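Local coordinates for putative periplasmic protein (Salmonella enterica, PDB 3OE3) that inhibits C-type lysozyme in the periplasm, probably as a defence of the bacterium against host lysozymes, at residues 3-8 and 21-26; 39-44 and 54-59; 61-66 and 74-79; 69-74 and 85-90. All coordinates share one frame; numbering follows the deposited sequence.

Contact 1: 3-8 and 21-26; sequences QEISKS and IYVNTE
E4 reaches across to the chain just past the partner strand, where its carboxylate takes the backbone N-H of E26. The E26 N to E4 OE2 bond is 2.8 Å long and uses the anti lone pair of OE2. An extended chain beyond CG (chi2 -174°) carries OE2 that far and lays it beside E26 CG. The two carboxylates, both acceptors, stand with their planes 48° apart and share water 1, which donates to E4 OE2 and E26 OE1 and probably eases their like charges. The other oxygen, E4 OE1, is bound by Y31 and N29 of the second subunit.

Y22 pairs with S6 through two backbone bonds, Y22 N to S6 O at 2.9 Å and S6 N to Y22 O at 3.0 Å. S8 OG meets the ring edge in its plane, 3.6 Å from CE2. I21 lies on the other face of the sheet: its CG2 is 3.5 Å from I5 CG2, while CD1 touches CB and CE of K7, 3.7 Å from CB.

Strands 5-12 and 16-24 thus form an antiparallel hairpin, the first of the barrel. Strand 30-36 continues the sheet beyond 16-24, and Y22 also reaches L65 and T67 of strand 64-68.

Contact 2: 39-44 and 54-59; sequences EMIPMR and YEAIDK
R44 and E55 face each other as a hydrogen-bonded antiparallel pair, R44 N to E55 O at 2.8 Å and E55 N to R44 O at 2.9 Å. Their side chains run side by side in the same direction, with R44 CG 3.8 Å from E55 CG. At the ends, R44 NH1 and E55 OE2 form a salt bridge with a weak hydrogen bond of 3.4 Å; the carboxylate oxygen meets the guanidinium at its edge, near its plane, although the two planes are turned 60° apart. In both residues CG sits between the backbone N and the carbonyl carbon (chi1 64° and 67°), which sets the chains on matching courses.

On the buried side, M43, present as selenomethionine, packs its CB on Y54 CB, and the M43 chain bends at chi3 to set CE 3.6 Å from Y54 O. I41 CG2 touches A56 CB at 3.7 Å. Past the last paired residues, I57 N still donates to P42 O over 3.1 Å, and water 3 gives a second bond to this carbonyl while accepting from D58 N.

Farther out, L65 covers M43 and Y54 from strand 64-68, and I5 of the second subunit packs on P42 and I57. The arrangement is a beta hairpin of strands 39-45 and 52-56 in the closed antiparallel barrel of this lysozyme-inhibitor family.

Contact 3: 61-66 and 74-79; sequences YTYKLY and LVEGDD
L74 lays its CD1 against the backbone of K64, 3.4 Å from K64 O, in the tightly packed part of a beta hairpin made by barrel strands 64-68 and 71-76. Because CG stands anti to the backbone N (chi1 -179°), CD1 is turned to the partner strand, where it also comes within 4.3 Å of the CB atoms of Y63 and L65. K64 and V75 form the hydrogen-bonded pair beside it: V75 N to K64 O is almost straight at the hydrogen (179°), and K64 N returns a bond to V75 O at 3.0 Å. V75 CG2 meets the ring edge of Y66 in its plane, 3.6 Å from CE2, the two side chains crossing at about a right angle. On the inner side, L65 and L74 both pack on M18 of strand 16-24.

Toward solvent the fit is looser. Y63 and E76 run alongside each other, ring and carboxylate planes only 14° apart, with Y63 CE1 3.8 Å from E76 OE1. Y66 OH and D79 OD1 remain 4.0 Å apart and are joined through water 5, whose bond to the hydroxyl is weak.

Beyond the paired residues, water 4 links T62 O to G77 O by donating to both. The T62 hydroxyl closes the end of the contact directly: G77 N donates to T62 OG1 over 2.8 Å.

Contact 4: 69-74 and 85-90; sequences GKTAEL and NCSLAN
E73 stretches across a beta hairpin of the barrel, from strand 71-76 to the corner at N85 where strand 80-88 changes direction. CB and CG have no partner within 4.2 Å on 85-90, and the bend at chi2 (-83°) then brings CD to 3.4 Å from N85 N. OE1 accepts the N85 N-H at 3.0 Å, met from above the carboxylate plane, and OE2 comes to 3.5 Å from N85 CA. N85 CB is directed away from strand 71-76, and its ND2 is hydrogen-bonded to N13 OD1.

Next to the corner, A72 and C86 form a hydrogen-bonded pair, A72 N to C86 O at 2.9 Å and C86 N to A72 O at 3.0 Å. Their CB atoms meet on the inner face, packed on Y10 and M18, and C86 SG continues into the disulfide with C12 on strand 5-12. That covalent link ties together the first and last strands of the barrel.

T71 and S87 occupy the outer face, where T71 CG2 touches S87 OG. At the far end L88 crosses K70 at about a right angle, its CD1 4.1 Å from K70 CB, while L88 N donates to K70 O over 2.9 Å.

Overall arrangement
All four contacts are hairpin pairings within one eight-stranded antiparallel barrel. Contacts 2 and 3 are nearest, centres about 10 Å apart, joined by Y54 N to L65 O (2.8 Å, probably a hydrogen bond) across adjacent strands. Contacts 3 and 4 share L74 on strand 71-76. Contact 1 meets contact 4 where strands 5-12 and 80-88 close the barrel, S8 CB lying 3.8 Å from L88 CD2. Contacts 1 and 3 lie on opposite sides of the chain centre, their centres about 21 Å apart, yet Y22 OH still touches L65 CD2. Contacts 1 and 2 both face the second subunit, and a sodium ion lies about 4 Å from the E4 side chain.

Contact 1: 3-8 and 21-26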
loop_
_atom_site.group_PDB
_atom_site.type_symbol
_atom_site.label_atom_id
_atom_site.label_comp_id
_atom_site.label_asym_id
_atom_site.label_seq_id
_atom_site.Cartn_x
_atom_site.Cartn_y
_atom_site.Cartn_z
ATOM N N GLN C 3 0.609 13.887 -6.696
ATOM C CA GLN C 3 0.320 14.786 -5.585
ATOM C C GLN C 3 -0.372 14.084 -4.406
ATOM O O GLN C 3 -0.380 14.617 -3.298
ATOM C CB GLN C 3 -0.536 15.967 -6.050
ATOM C CG GLN C 3 0.104 16.834 -7.148
ATOM C CD GLN C 3 1.175 17.784 -6.620
ATOM O OE1 GLN C 3 1.003 18.419 -5.580
ATOM N NE2 GLN C 3 2.281 17.889 -7.346
ATOM N N GLU C 4 -0.943 12.900 -4.631
ATOM C CA GLU C 4 -1.779 12.275 -3.604
ATOM C C GLU C 4 -1.164 11.050 -2.933
ATOM O O GLU C 4 -1.589 10.661 -1.841
ATOM C CB GLU C 4 -3.135 11.874 -4.179
ATOM C CG GLU C 4 -3.975 13.051 -4.617
ATOM C CD GLU C 4 -5.367 12.652 -5.060
ATOM O OE1 GLU C 4 -5.488 11.908 -6.059
ATOM O OE2 GLU C 4 -6.340 13.110 -4.419
ATOM N N ILE C 5 -0.189 10.432 -3.587
ATOM C CA ILE C 5 0.410 9.228 -3.032
ATOM C C ILE C 5 1.924 9.410 -2.953
ATOM O O ILE C 5 2.557 9.914 -3.888
ATOM C CB ILE C 5 0.052 7.970 -3.847
ATOM C CG1 ILE C 5 -1.458 7.865 -4.055
ATOM C CG2 ILE C 5 0.516 6.718 -3.119
ATOM C CD1 ILE C 5 -1.950 6.440 -4.208
ATOM N N SER C 6 2.498 9.050 -1.811
ATOM C CA SER C 6 3.932 9.174 -1.621
ATOM C C SER C 6 4.432 8.009 -0.784
ATOM O O SER C 6 3.659 7.355 -0.093
ATOM C CB SER C 6 4.291 10.508 -0.956
ATOM O OG SER C 6 3.626 10.664 0.282
ATOM N N LYS C 7 5.724 7.737 -0.875
ATOM C CA LYS C 7 6.321 6.666 -0.093
ATOM C C LYS C 7 7.348 7.241 0.859
ATOM O O LYS C 7 8.212 8.036 0.455
ATOM C CB LYS C 7 7.002 5.643 -1.001
ATOM C CG LYS C 7 7.825 4.614 -0.212
ATOM C CD LYS C 7 8.681 3.721 -1.104
ATOM C CE LYS C 7 7.842 2.688 -1.818
ATOM N NZ LYS C 7 8.675 1.635 -2.474
ATOM N N SER C 8 7.249 6.840 2.126
ATOM C CA SER C 8 8.221 7.236 3.135
ATOM C C SER C 8 8.974 6.019 3.606
ATOM O O SER C 8 8.394 4.952 3.791
ATOM C CB SER C 8 7.522 7.867 4.328
ATOM O OG SER C 8 7.051 9.166 4.015
ATOM N N ILE C 21 3.357 3.740 2.619
ATOM C CA ILE C 21 2.733 4.492 1.536
ATOM C C ILE C 21 1.671 5.378 2.168
ATOM O O ILE C 21 0.779 4.883 2.853
ATOM C CB ILE C 21 2.058 3.575 0.492
ATOM C CG1 ILE C 21 3.050 2.590 -0.117
ATOM C CG2 ILE C 21 1.424 4.412 -0.598
ATOM C CD1 ILE C 21 4.167 3.218 -0.891
ATOM N N TYR C 22 1.791 6.690 1.980
ATOM C CA TYR C 22 0.784 7.599 2.487
ATOM C C TYR C 22 -0.090 8.086 1.338
ATOM O O TYR C 22 0.417 8.438 0.272
ATOM C CB TYR C 22 1.444 8.804 3.162
ATOM C CG TYR C 22 2.101 8.478 4.494
ATOM C CD1 TYR C 22 1.328 8.192 5.609
ATOM C CD2 TYR C 22 3.482 8.492 4.639
ATOM C CE1 TYR C 22 1.907 7.916 6.834
ATOM C CE2 TYR C 22 4.082 8.217 5.879
ATOM C CZ TYR C 22 3.276 7.923 6.969
ATOM O OH TYR C 22 3.824 7.652 8.220
ATOM N N VAL C 23 -1.395 8.098 1.575
ATOM C CA VAL C 23 -2.376 8.625 0.631
ATOM C C VAL C 23 -3.000 9.855 1.268
ATOM O O VAL C 23 -3.574 9.788 2.353
ATOM C CB VAL C 23 -3.476 7.600 0.331
ATOM C CG1 VAL C 23 -4.512 8.185 -0.666
ATOM C CG2 VAL C 23 -2.855 6.308 -0.211
ATOM N N ASN C 24 -2.846 10.991 0.608
ATOM C CA ASN C 24 -3.408 12.226 1.108
ATOM C C ASN C 24 -4.191 12.845 -0.027
ATOM O O ASN C 24 -3.600 13.427 -0.930
ATOM C CB ASN C 24 -2.292 13.164 1.557
ATOM C CG ASN C 24 -1.637 12.703 2.835
ATOM O OD1 ASN C 24 -2.253 12.741 3.895
ATOM N ND2 ASN C 24 -0.395 12.258 2.741
ATOM N N THR C 25 -5.511 12.715 0.013
ATOM C CA THR C 25 -6.315 13.095 -1.151
ATOM C C THR C 25 -6.426 14.610 -1.241
ATOM O O THR C 25 -6.204 15.326 -0.258
ATOM C CB THR C 25 -7.737 12.475 -1.143
ATOM O OG1 THR C 25 -8.557 13.137 -0.177
ATOM C CG2 THR C 25 -7.686 10.965 -0.824
ATOM N N GLU C 26 -6.756 15.082 -2.433
ATOM C CA GLU C 26 -6.921 16.506 -2.682
ATOM C C GLU C 26 -7.913 17.159 -1.718
ATOM O O GLU C 26 -7.741 18.319 -1.333
ATOM C CB GLU C 26 -7.363 16.716 -4.126
ATOM C CG GLU C 26 -6.404 16.128 -5.138
ATOM C CD GLU C 26 -6.980 16.090 -6.536
ATOM O OE1 GLU C 26 -8.139 15.647 -6.702
ATOM O OE2 GLU C 26 -6.264 16.497 -7.474
HETATM O O HOH W 1 -8.768 13.334 -5.549
HETATM O O HOH W 2 0.924 11.453 0.157
#

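Contact 2: 39-44 and 54-59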
loop_
_atom_site.group_PDB
_atom_site.type_symbol
_atom_site.label_atom_id
_atom_site.label_comp_id
_atom_site.label_asym_id
_atom_site.label_seq_id
_atom_site.Cartn_x
_atom_site.Cartn_y
_atom_site.Cartn_z
ATOM N N GLU C 39 2.018 -9.131 4.050
ATOM C CA GLU C 39 0.702 -8.640 3.663
ATOM C C GLU C 39 0.692 -7.119 3.712
ATOM O O GLU C 39 1.291 -6.504 4.592
ATOM C CB GLU C 39 -0.381 -9.145 4.630
ATOM C CG GLU C 39 -0.431 -10.646 4.799
ATOM C CD GLU C 39 -1.607 -11.088 5.639
ATOM O OE1 GLU C 39 -1.890 -10.446 6.674
ATOM O OE2 GLU C 39 -2.247 -12.090 5.262
HETATM N N MSE C 40 -0.038 -6.513 2.794
HETATM C CA MSE C 40 -0.280 -5.086 2.859
HETATM C C MSE C 40 -1.528 -4.794 3.703
HETATM O O MSE C 40 -2.568 -5.444 3.544
HETATM C CB MSE C 40 -0.439 -4.532 1.452
HETATM C CG MSE C 40 0.881 -4.424 0.710
HETATM SE SE MSE C 40 0.679 -3.549 -1.039
HETATM C CE MSE C 40 -0.407 -4.915 -1.890
ATOM N N ILE C 41 -1.384 -3.832 4.615
ATOM C CA ILE C 41 -2.431 -3.472 5.557
ATOM C C ILE C 41 -2.858 -2.014 5.355
ATOM O O ILE C 41 -2.125 -1.082 5.685
ATOM C CB ILE C 41 -1.958 -3.684 7.018
ATOM C CG1 ILE C 41 -1.408 -5.104 7.198
ATOM C CG2 ILE C 41 -3.101 -3.406 8.002
ATOM C CD1 ILE C 41 -2.447 -6.169 7.085
ATOM N N PRO C 42 -4.038 -1.815 4.753
ATOM C CA PRO C 42 -4.542 -0.444 4.604
ATOM C C PRO C 42 -5.017 0.104 5.944
ATOM O O PRO C 42 -5.626 -0.630 6.725
ATOM C CB PRO C 42 -5.735 -0.594 3.655
ATOM C CG PRO C 42 -5.791 -2.009 3.234
ATOM C CD PRO C 42 -4.885 -2.820 4.087
HETATM N N MSE C 43 -4.719 1.376 6.194
HETATM C CA MSE C 43 -5.039 2.031 7.451
HETATM C C MSE C 43 -5.709 3.375 7.220
HETATM O O MSE C 43 -5.476 4.022 6.198
HETATM C CB MSE C 43 -3.769 2.224 8.265
HETATM C CG MSE C 43 -2.897 0.993 8.266
HETATM SE SE MSE C 43 -1.254 1.314 9.271
HETATM C CE MSE C 43 -1.914 0.947 11.039
ATOM N N ARG C 44 -6.518 3.802 8.186
ATOM C CA ARG C 44 -7.225 5.079 8.105
ATOM C C ARG C 44 -6.690 5.995 9.205
ATOM O O ARG C 44 -6.260 5.529 10.263
ATOM C CB ARG C 44 -8.737 4.867 8.290
ATOM C CG ARG C 44 -9.096 4.338 9.677
ATOM C CD ARG C 44 -10.591 4.265 9.896
ATOM N NE ARG C 44 -11.206 5.579 9.752
ATOM C CZ ARG C 44 -11.338 6.459 10.744
ATOM N NH1 ARG C 44 -10.908 6.167 11.966
ATOM N NH2 ARG C 44 -11.913 7.631 10.510
ATOM N N TYR C 54 -2.751 6.235 12.748
ATOM C CA TYR C 54 -3.540 5.424 11.820
ATOM C C TYR C 54 -3.899 4.078 12.422
ATOM O O TYR C 54 -3.149 3.527 13.229
ATOM C CB TYR C 54 -2.770 5.203 10.505
ATOM C CG TYR C 54 -2.367 6.466 9.767
ATOM C CD1 TYR C 54 -1.255 7.209 10.175
ATOM C CD2 TYR C 54 -3.098 6.924 8.662
ATOM C CE1 TYR C 54 -0.883 8.367 9.512
ATOM C CE2 TYR C 54 -2.721 8.085 7.996
ATOM C CZ TYR C 54 -1.616 8.796 8.423
ATOM O OH TYR C 54 -1.234 9.941 7.758
ATOM N N GLU C 55 -5.040 3.538 12.010
ATOM C CA GLU C 55 -5.445 2.198 12.422
ATOM C C GLU C 55 -5.863 1.373 11.217
ATOM O O GLU C 55 -6.365 1.900 10.229
ATOM C CB GLU C 55 -6.587 2.255 13.446
ATOM C CG GLU C 55 -7.889 2.786 12.886
ATOM C CD GLU C 55 -9.058 2.666 13.867
ATOM O OE1 GLU C 55 -8.922 1.966 14.895
ATOM O OE2 GLU C 55 -10.115 3.268 13.593
ATOM N N ALA C 56 -5.652 0.066 11.297
ATOM C CA ALA C 56 -6.050 -0.815 10.206
ATOM C C ALA C 56 -7.552 -0.738 9.987
ATOM O O ALA C 56 -8.334 -0.716 10.942
ATOM C CB ALA C 56 -5.624 -2.257 10.515
ATOM N N ILE C 57 -7.941 -0.676 8.718
ATOM C CA ILE C 57 -9.348 -0.638 8.338
ATOM C C ILE C 57 -10.017 -1.985 8.595
ATOM O O ILE C 57 -11.193 -2.040 8.960
ATOM C CB ILE C 57 -9.490 -0.212 6.875
ATOM C CG1 ILE C 57 -8.965 1.216 6.741
ATOM C CG2 ILE C 57 -10.941 -0.295 6.425
ATOM C CD1 ILE C 57 -8.805 1.675 5.352
ATOM N N ASP C 58 -9.260 -3.064 8.420
ATOM C CA ASP C 58 -9.770 -4.412 8.668
ATOM C C ASP C 58 -9.646 -4.691 10.161
ATOM O O ASP C 58 -8.548 -4.822 10.682
ATOM C CB ASP C 58 -8.967 -5.437 7.851
ATOM C CG ASP C 58 -9.499 -6.858 7.987
ATOM O OD1 ASP C 58 -10.199 -7.163 8.975
ATOM O OD2 ASP C 58 -9.204 -7.677 7.092
ATOM N N LYS C 59 -10.783 -4.776 10.846
ATOM C CA LYS C 59 -10.793 -4.929 12.297
ATOM C C LYS C 59 -10.144 -6.223 12.799
ATOM O O LYS C 59 -9.876 -6.356 13.990
ATOM C CB LYS C 59 -12.221 -4.801 12.837
ATOM C CG LYS C 59 -12.854 -3.439 12.587
ATOM C CD LYS C 59 -14.245 -3.344 13.201
ATOM C CE LYS C 59 -15.219 -4.308 12.541
ATOM N NZ LYS C 59 -15.445 -3.980 11.106
HETATM O O HOH W 3 -6.722 -3.198 7.089
#

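Contact 3: 61-66 and 74-79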
loop_
_atom_site.group_PDB
_atom_site.type_symbol
_atom_site.label_atom_id
_atom_site.label_comp_id
_atom_site.label_asym_id
_atom_site.label_seq_id
_atom_site.Cartn_x
_atom_site.Cartn_y
_atom_site.Cartn_z
ATOM N N TYR C 61 -7.201 -6.930 12.109
ATOM C CA TYR C 61 -5.838 -6.513 12.397
ATOM C C TYR C 61 -5.844 -5.458 13.486
ATOM O O TYR C 61 -6.753 -4.632 13.557
ATOM C CB TYR C 61 -5.171 -5.955 11.145
ATOM C CG TYR C 61 -5.002 -6.971 10.043
ATOM C CD1 TYR C 61 -3.809 -7.661 9.883
ATOM C CD2 TYR C 61 -6.043 -7.250 9.171
ATOM C CE1 TYR C 61 -3.656 -8.592 8.876
ATOM C CE2 TYR C 61 -5.900 -8.184 8.163
ATOM C CZ TYR C 61 -4.703 -8.849 8.022
ATOM O OH TYR C 61 -4.559 -9.777 7.020
ATOM N N THR C 62 -4.827 -5.482 14.335
ATOM C CA THR C 62 -4.753 -4.526 15.431
ATOM C C THR C 62 -3.551 -3.590 15.301
ATOM O O THR C 62 -3.201 -2.889 16.247
ATOM C CB THR C 62 -4.693 -5.239 16.799
ATOM O OG1 THR C 62 -3.478 -5.992 16.892
ATOM C CG2 THR C 62 -5.892 -6.180 16.967
ATOM N N TYR C 63 -2.925 -3.560 14.124
ATOM C CA TYR C 63 -1.843 -2.622 13.888
ATOM C C TYR C 63 -2.321 -1.188 14.019
ATOM O O TYR C 63 -3.375 -0.818 13.493
ATOM C CB TYR C 63 -1.232 -2.817 12.490
ATOM C CG TYR C 63 -0.545 -4.157 12.300
ATOM C CD1 TYR C 63 0.591 -4.498 13.041
ATOM C CD2 TYR C 63 -1.019 -5.071 11.374
ATOM C CE1 TYR C 63 1.215 -5.702 12.859
ATOM C CE2 TYR C 63 -0.396 -6.295 11.193
ATOM C CZ TYR C 63 0.717 -6.609 11.944
ATOM O OH TYR C 63 1.340 -7.825 11.771
ATOM N N LYS C 64 -1.529 -0.388 14.722
ATOM C CA LYS C 64 -1.696 1.047 14.750
ATOM C C LYS C 64 -0.335 1.723 14.540
ATOM O O LYS C 64 0.706 1.282 15.064
ATOM C CB LYS C 64 -2.343 1.499 16.065
ATOM C CG LYS C 64 -3.785 1.042 16.225
ATOM C CD LYS C 64 -4.389 1.567 17.528
ATOM C CE LYS C 64 -5.895 1.357 17.568
ATOM N NZ LYS C 64 -6.273 -0.040 17.232
ATOM N N LEU C 65 -0.354 2.786 13.749
ATOM C CA LEU C 65 0.848 3.505 13.389
ATOM C C LEU C 65 0.715 4.898 13.976
ATOM O O LEU C 65 -0.209 5.659 13.634
ATOM C CB LEU C 65 0.970 3.565 11.850
ATOM C CG LEU C 65 2.082 4.448 11.278
ATOM C CD1 LEU C 65 3.447 3.841 11.615
ATOM C CD2 LEU C 65 1.919 4.634 9.748
ATOM N N TYR C 66 1.609 5.233 14.900
ATOM C CA TYR C 66 1.560 6.534 15.535
ATOM C C TYR C 66 2.699 7.378 15.020
ATOM O O TYR C 66 3.859 6.983 15.122
ATOM C CB TYR C 66 1.666 6.391 17.051
ATOM C CG TYR C 66 0.521 5.618 17.642
ATOM C CD1 TYR C 66 -0.613 6.265 18.097
ATOM C CD2 TYR C 66 0.563 4.234 17.728
ATOM C CE1 TYR C 66 -1.668 5.557 18.633
ATOM C CE2 TYR C 66 -0.489 3.521 18.263
ATOM C CZ TYR C 66 -1.598 4.189 18.716
ATOM O OH TYR C 66 -2.648 3.481 19.256
ATOM N N LEU C 74 5.285 1.711 15.243
ATOM C CA LEU C 74 4.280 0.723 14.868
ATOM C C LEU C 74 4.079 -0.280 15.995
ATOM O O LEU C 74 5.033 -0.891 16.502
ATOM C CB LEU C 74 4.653 -0.005 13.560
ATOM C CG LEU C 74 3.654 -1.056 13.062
ATOM C CD1 LEU C 74 2.345 -0.414 12.626
ATOM C CD2 LEU C 74 4.272 -1.873 11.921
ATOM N N VAL C 75 2.824 -0.408 16.399
ATOM C CA VAL C 75 2.442 -1.340 17.455
ATOM C C VAL C 75 1.298 -2.247 17.006
ATOM O O VAL C 75 0.679 -2.031 15.956
ATOM C CB VAL C 75 2.046 -0.609 18.763
ATOM C CG1 VAL C 75 3.180 0.314 19.225
ATOM C CG2 VAL C 75 0.753 0.164 18.583
ATOM N N GLU C 76 1.017 -3.265 17.813
ATOM C CA GLU C 76 -0.125 -4.137 17.591
ATOM C C GLU C 76 -0.711 -4.465 18.954
ATOM O O GLU C 76 -0.058 -4.251 19.983
ATOM C CB GLU C 76 0.315 -5.431 16.888
ATOM C CG GLU C 76 1.348 -6.227 17.675
ATOM C CD GLU C 76 1.887 -7.432 16.912
ATOM O OE1 GLU C 76 1.216 -7.886 15.960
ATOM O OE2 GLU C 76 2.980 -7.927 17.269
ATOM N N GLY C 77 -1.930 -4.986 18.962
ATOM C CA GLY C 77 -2.568 -5.391 20.202
ATOM C C GLY C 77 -2.566 -4.285 21.239
ATOM O O GLY C 77 -2.869 -3.127 20.942
ATOM N N ASP C 78 -2.234 -4.650 22.472
ATOM C CA ASP C 78 -2.196 -3.697 23.574
ATOM C C ASP C 78 -0.897 -2.912 23.570
ATOM O O ASP C 78 -0.096 -3.008 24.503
ATOM C CB ASP C 78 -2.370 -4.423 24.911
ATOM C CG ASP C 78 -2.343 -3.476 26.099
ATOM O OD1 ASP C 78 -2.610 -2.270 25.913
ATOM O OD2 ASP C 78 -2.054 -3.938 27.223
ATOM N N ASP C 79 -0.701 -2.125 22.512
ATOM C CA ASP C 79 0.510 -1.323 22.351
ATOM C C ASP C 79 1.793 -2.150 22.458
ATOM O O ASP C 79 2.795 -1.699 23.015
ATOM C CB ASP C 79 0.526 -0.142 23.331
ATOM C CG ASP C 79 -0.590 0.858 23.064
ATOM O OD1 ASP C 79 -1.042 0.963 21.897
ATOM O OD2 ASP C 79 -1.024 1.531 24.030
HETATM O O HOH W 4 -3.244 -1.511 18.598
HETATM O O HOH W 5 -1.617 3.660 21.876
#

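Contact 4: 69-74 and 85-90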
loop_
_atom_site.group_PDB
_atom_site.type_symbol
_atom_site.label_atom_id
_atom_site.label_comp_id
_atom_site.label_asym_id
_atom_site.label_seq_id
_atom_site.Cartn_x
_atom_site.Cartn_y
_atom_site.Cartn_z
ATOM N N GLY C 69 5.642 14.387 13.527
ATOM C CA GLY C 69 6.730 14.980 12.770
ATOM C C GLY C 69 7.415 13.945 11.891
ATOM O O GLY C 69 6.786 13.311 11.036
ATOM N N LYS C 70 8.710 13.759 12.116
ATOM C CA LYS C 70 9.511 12.838 11.316
ATOM C C LYS C 70 9.573 11.460 11.943
ATOM O O LYS C 70 10.231 10.565 11.409
ATOM C CB LYS C 70 10.940 13.362 11.179
ATOM C CG LYS C 70 11.047 14.721 10.539
ATOM C CD LYS C 70 12.491 15.162 10.488
ATOM C CE LYS C 70 12.592 16.635 10.147
ATOM N NZ LYS C 70 13.708 17.254 10.897
ATOM N N THR C 71 8.904 11.286 13.080
ATOM C CA THR C 71 9.053 10.064 13.847
ATOM C C THR C 71 7.802 9.204 13.780
ATOM O O THR C 71 6.716 9.674 13.432
ATOM C CB THR C 71 9.405 10.351 15.324
ATOM O OG1 THR C 71 8.247 10.828 16.019
ATOM C CG2 THR C 71 10.527 11.383 15.417
ATOM N N ALA C 72 7.955 7.931 14.110
ATOM C CA ALA C 72 6.829 7.012 14.034
ATOM C C ALA C 72 7.079 5.792 14.913
ATOM O O ALA C 72 8.224 5.473 15.249
ATOM C CB ALA C 72 6.591 6.577 12.593
ATOM N N GLU C 73 5.994 5.105 15.255
ATOM C CA GLU C 73 6.046 3.875 16.023
ATOM C C GLU C 73 4.955 2.972 15.486
ATOM O O GLU C 73 3.826 3.418 15.292
ATOM C CB GLU C 73 5.774 4.144 17.513
ATOM C CG GLU C 73 6.659 5.207 18.154
ATOM C CD GLU C 73 8.000 4.659 18.606
ATOM O OE1 GLU C 73 8.154 3.426 18.634
ATOM O OE2 GLU C 73 8.896 5.461 18.940
ATOM N N LEU C 74 5.285 1.711 15.243
ATOM C CA LEU C 74 4.280 0.723 14.868
ATOM C C LEU C 74 4.079 -0.280 15.995
ATOM O O LEU C 74 5.033 -0.891 16.502
ATOM C CB LEU C 74 4.653 -0.005 13.560
ATOM C CG LEU C 74 3.654 -1.056 13.062
ATOM C CD1 LEU C 74 2.345 -0.414 12.626
ATOM C CD2 LEU C 74 4.272 -1.873 11.921
ATOM N N ASN C 85 10.972 3.511 17.538
ATOM C CA ASN C 85 11.902 4.612 17.341
ATOM C C ASN C 85 12.220 4.795 15.866
ATOM O O ASN C 85 13.370 4.899 15.465
ATOM C CB ASN C 85 13.178 4.377 18.160
ATOM C CG ASN C 85 14.124 5.567 18.139
ATOM O OD1 ASN C 85 13.704 6.724 18.089
ATOM N ND2 ASN C 85 15.414 5.280 18.192
ATOM N N CYS C 86 11.177 4.848 15.048
ATOM C CA CYS C 86 11.362 5.036 13.615
ATOM C C CYS C 86 11.509 6.509 13.270
ATOM O O CYS C 86 10.808 7.357 13.821
ATOM C CB CYS C 86 10.170 4.448 12.847
ATOM S SG CYS C 86 9.973 2.648 13.105
ATOM N N SER C 87 12.433 6.824 12.372
ATOM C CA SER C 87 12.548 8.201 11.887
ATOM C C SER C 87 12.676 8.174 10.389
ATOM O O SER C 87 13.274 7.253 9.834
ATOM C CB SER C 87 13.766 8.904 12.490
ATOM O OG SER C 87 13.530 9.256 13.839
ATOM N N LEU C 88 12.121 9.186 9.723
ATOM C CA LEU C 88 12.347 9.317 8.292
ATOM C C LEU C 88 13.834 9.211 7.982
ATOM O O LEU C 88 14.657 9.895 8.590
ATOM C CB LEU C 88 11.812 10.646 7.770
ATOM C CG LEU C 88 10.296 10.798 7.803
ATOM C CD1 LEU C 88 9.907 12.220 7.401
ATOM C CD2 LEU C 88 9.615 9.763 6.893
ATOM N N ALA C 89 14.164 8.367 7.011
ATOM C CA ALA C 89 15.549 8.104 6.672
ATOM C C ALA C 89 16.230 9.377 6.192
ATOM O O ALA C 89 15.646 10.153 5.432
ATOM C CB ALA C 89 15.631 7.016 5.598
ATOM N N ASN C 90 17.467 9.593 6.625
ATOM C CA ASN C 90 18.212 10.750 6.146
ATOM C C ASN C 90 19.719 10.487 6.058
ATOM O O ASN C 90 20.460 10.721 7.019
ATOM C CB ASN C 90 17.916 11.978 7.003
ATOM C CG ASN C 90 18.541 13.237 6.441
ATOM O OD1 ASN C 90 18.495 13.482 5.233
ATOM N ND2 ASN C 90 19.144 14.036 7.312
#